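Local coordinates for formate dehydrogenase subunit beta (Desulfovibrio gigas, PDB 1H0H), which serves as the electron-transfer subunit of formate dehydrogenase, carrying three [4Fe-4S] clusters for the reversible two-electron oxidation of formate to carbon dioxide, at residues C120-P125 / L189-D194. Residues are numbered along the deposited sequence; the frame is centred on the assembly and turned at random.
Sequences CPYDVP and LCDPDD. With SF4 (iron/sulfur cluster), chain N.
Tyr-122 reaches out of the cluster-binding loop and sets its phenol oxygen against the carboxylate of Asp-191, joining a ferredoxin-type [4Fe-4S] site to the loop between strands 188-189 and 197-201. A long aromatic side chain suits this place: Tyr-122 CA and Asp-191 CA, the nearest such pair between the segments, are 10.9 Å apart, and Tyr-122 OH donates a hydrogen bond of 2.6 Å to Asp-191 OD2. Asp-191 OD2 lies at the edge of the Tyr-122 ring and receives the hydroxyl on its anti side, from 25° out of the carboxylate plane; ring and carboxylate planes are turned 56° apart. A carboxylate suits position 191 because OD2 also accepts the backbone N-H of Ala-214, the C-terminal residue, so two donors grip one oxygen. At its other end the ring lies by the cluster, with Tyr-122 CD2 3.5 Å from sulfide S4, while Pro-121 CB leans over the rim of one face. Cys-120 opens a type I turn closed by a hydrogen bond from Asp-123 N to Cys-120 O. Its anti torsion (chi1 178°) points SG, a soft thiolate ligand, at iron FE1, and Cys-120 SG accepts a nearly straight N-H...S hydrogen bond from Val-124 N at 3.3 Å.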
loop_
_atom_site.group_PDB
_atom_site.type_symbol
_atom_site.label_atom_id
_atom_site.label_comp_id
_atom_site.label_asym_id
_atom_site.label_seq_id
_atom_site.Cartn_x
_atom_site.Cartn_y
_atom_site.Cartn_z
ATOM N N CYS B 120 25.432 -36.906 0.778
ATOM C CA CYS B 120 25.225 -35.558 0.243
ATOM C C CYS B 120 26.131 -34.520 0.911
ATOM O O CYS B 120 25.990 -34.213 2.088
ATOM C CB CYS B 120 23.787 -35.123 0.386
ATOM S SG CYS B 120 23.540 -33.441 -0.228
ATOM N N PRO B 121 27.033 -33.944 0.138
ATOM C CA PRO B 121 27.980 -32.956 0.667
ATOM C C PRO B 121 27.249 -31.713 1.134
ATOM O O PRO B 121 27.781 -30.944 1.933
ATOM C CB PRO B 121 28.839 -32.610 -0.555
ATOM C CG PRO B 121 28.615 -33.732 -1.515
ATOM C CD PRO B 121 27.213 -34.185 -1.300
ATOM N N TYR B 122 26.027 -31.534 0.651
ATOM C CA TYR B 122 25.266 -30.338 0.931
ATOM C C TYR B 122 24.171 -30.531 1.971
ATOM O O TYR B 122 23.412 -29.610 2.254
ATOM C CB TYR B 122 24.684 -29.796 -0.388
ATOM C CG TYR B 122 25.770 -29.633 -1.419
ATOM C CD1 TYR B 122 26.638 -28.553 -1.352
ATOM C CD2 TYR B 122 25.977 -30.591 -2.407
ATOM C CE1 TYR B 122 27.641 -28.404 -2.253
ATOM C CE2 TYR B 122 26.999 -30.462 -3.319
ATOM C CZ TYR B 122 27.818 -29.353 -3.234
ATOM O OH TYR B 122 28.835 -29.171 -4.105
ATOM N N ASP B 123 24.077 -31.741 2.495
ATOM C CA ASP B 123 23.118 -32.105 3.525
ATOM C C ASP B 123 21.689 -31.765 3.128
ATOM O O ASP B 123 20.955 -31.162 3.893
ATOM C CB ASP B 123 23.480 -31.437 4.858
ATOM C CG ASP B 123 22.645 -31.958 5.986
ATOM O OD1 ASP B 123 22.287 -33.154 5.940
ATOM O OD2 ASP B 123 22.278 -31.237 6.936
ATOM N N VAL B 124 21.317 -32.142 1.909
ATOM C CA VAL B 124 20.015 -31.817 1.352
ATOM C C VAL B 124 18.833 -32.799 1.562
ATOM O O VAL B 124 17.767 -32.344 1.982
ATOM C CB VAL B 124 20.145 -31.414 -0.144
ATOM C CG1 VAL B 124 18.775 -31.288 -0.821
ATOM C CG2 VAL B 124 20.931 -30.107 -0.271
ATOM N N PRO B 125 18.992 -34.099 1.302
ATOM C CA PRO B 125 17.856 -35.049 1.344
ATOM C C PRO B 125 17.234 -35.232 2.719
ATOM O O PRO B 125 17.947 -35.229 3.716
ATOM C CB PRO B 125 18.477 -36.395 0.947
ATOM C CG PRO B 125 19.891 -36.162 0.626
ATOM C CD PRO B 125 20.262 -34.764 0.947
ATOM N N LEU B 189 31.855 -18.606 -7.013
ATOM C CA LEU B 189 30.802 -19.524 -7.378
ATOM C C LEU B 189 30.995 -20.731 -6.474
ATOM O O LEU B 189 32.112 -21.043 -6.091
ATOM C CB LEU B 189 30.910 -19.925 -8.838
ATOM C CG LEU B 189 30.714 -18.761 -9.797
ATOM C CD1 LEU B 189 30.850 -19.236 -11.221
ATOM C CD2 LEU B 189 29.318 -18.195 -9.543
ATOM N N CYS B 190 29.901 -21.393 -6.126
ATOM C CA CYS B 190 29.971 -22.523 -5.224
ATOM C C CYS B 190 30.058 -23.827 -6.041
ATOM O O CYS B 190 29.140 -24.175 -6.767
ATOM C CB CYS B 190 28.768 -22.479 -4.270
ATOM S SG CYS B 190 28.723 -20.981 -3.207
ATOM N N ASP B 191 31.205 -24.490 -5.951
ATOM C CA ASP B 191 31.499 -25.727 -6.676
ATOM C C ASP B 191 31.008 -25.716 -8.114
ATOM O O ASP B 191 30.297 -26.623 -8.529
ATOM C CB ASP B 191 30.882 -26.899 -5.921
ATOM C CG ASP B 191 31.411 -27.000 -4.511
ATOM O OD1 ASP B 191 32.606 -26.632 -4.290
ATOM O OD2 ASP B 191 30.718 -27.432 -3.567
ATOM N N PRO B 192 31.400 -24.709 -8.882
ATOM C CA PRO B 192 30.840 -24.525 -10.233
ATOM C C PRO B 192 31.077 -25.683 -11.208
ATOM O O PRO B 192 30.323 -25.817 -12.157
ATOM C CB PRO B 192 31.551 -23.272 -10.737
ATOM C CG PRO B 192 32.813 -23.214 -9.922
ATOM C CD PRO B 192 32.365 -23.645 -8.540
ATOM N N ASP B 193 32.093 -26.506 -10.977
ATOM C CA ASP B 193 32.359 -27.621 -11.876
ATOM C C ASP B 193 31.604 -28.907 -11.521
ATOM O O ASP B 193 31.577 -29.855 -12.323
ATOM C CB ASP B 193 33.849 -27.935 -11.874
ATOM C CG ASP B 193 34.693 -26.785 -12.389
ATOM O OD1 ASP B 193 34.209 -26.008 -13.241
ATOM O OD2 ASP B 193 35.868 -26.584 -11.993
ATOM N N ASP B 194 31.005 -28.957 -10.333
ATOM C CA ASP B 194 30.416 -30.217 -9.857
ATOM C C ASP B 194 28.895 -30.296 -9.759
ATOM O O ASP B 194 28.326 -31.401 -9.603
ATOM C CB ASP B 194 31.008 -30.582 -8.493
ATOM C CG ASP B 194 32.530 -30.510 -8.465
ATOM O OD1 ASP B 194 33.160 -31.276 -9.195
ATOM O OD2 ASP B 194 33.183 -29.734 -7.723
HETATM FE FE1 SF4 N . 22.846 -33.919 -2.318
HETATM FE FE2 SF4 N . 21.094 -33.126 -4.296
HETATM FE FE3 SF4 N . 23.857 -33.625 -4.871
HETATM FE FE4 SF4 N . 22.181 -35.725 -4.222
HETATM S S1 SF4 N . 22.070 -34.373 -6.164
HETATM S S2 SF4 N . 24.188 -35.427 -3.397
HETATM S S3 SF4 N . 20.735 -34.685 -2.667
HETATM S S4 SF4 N . 22.927 -31.905 -3.515
#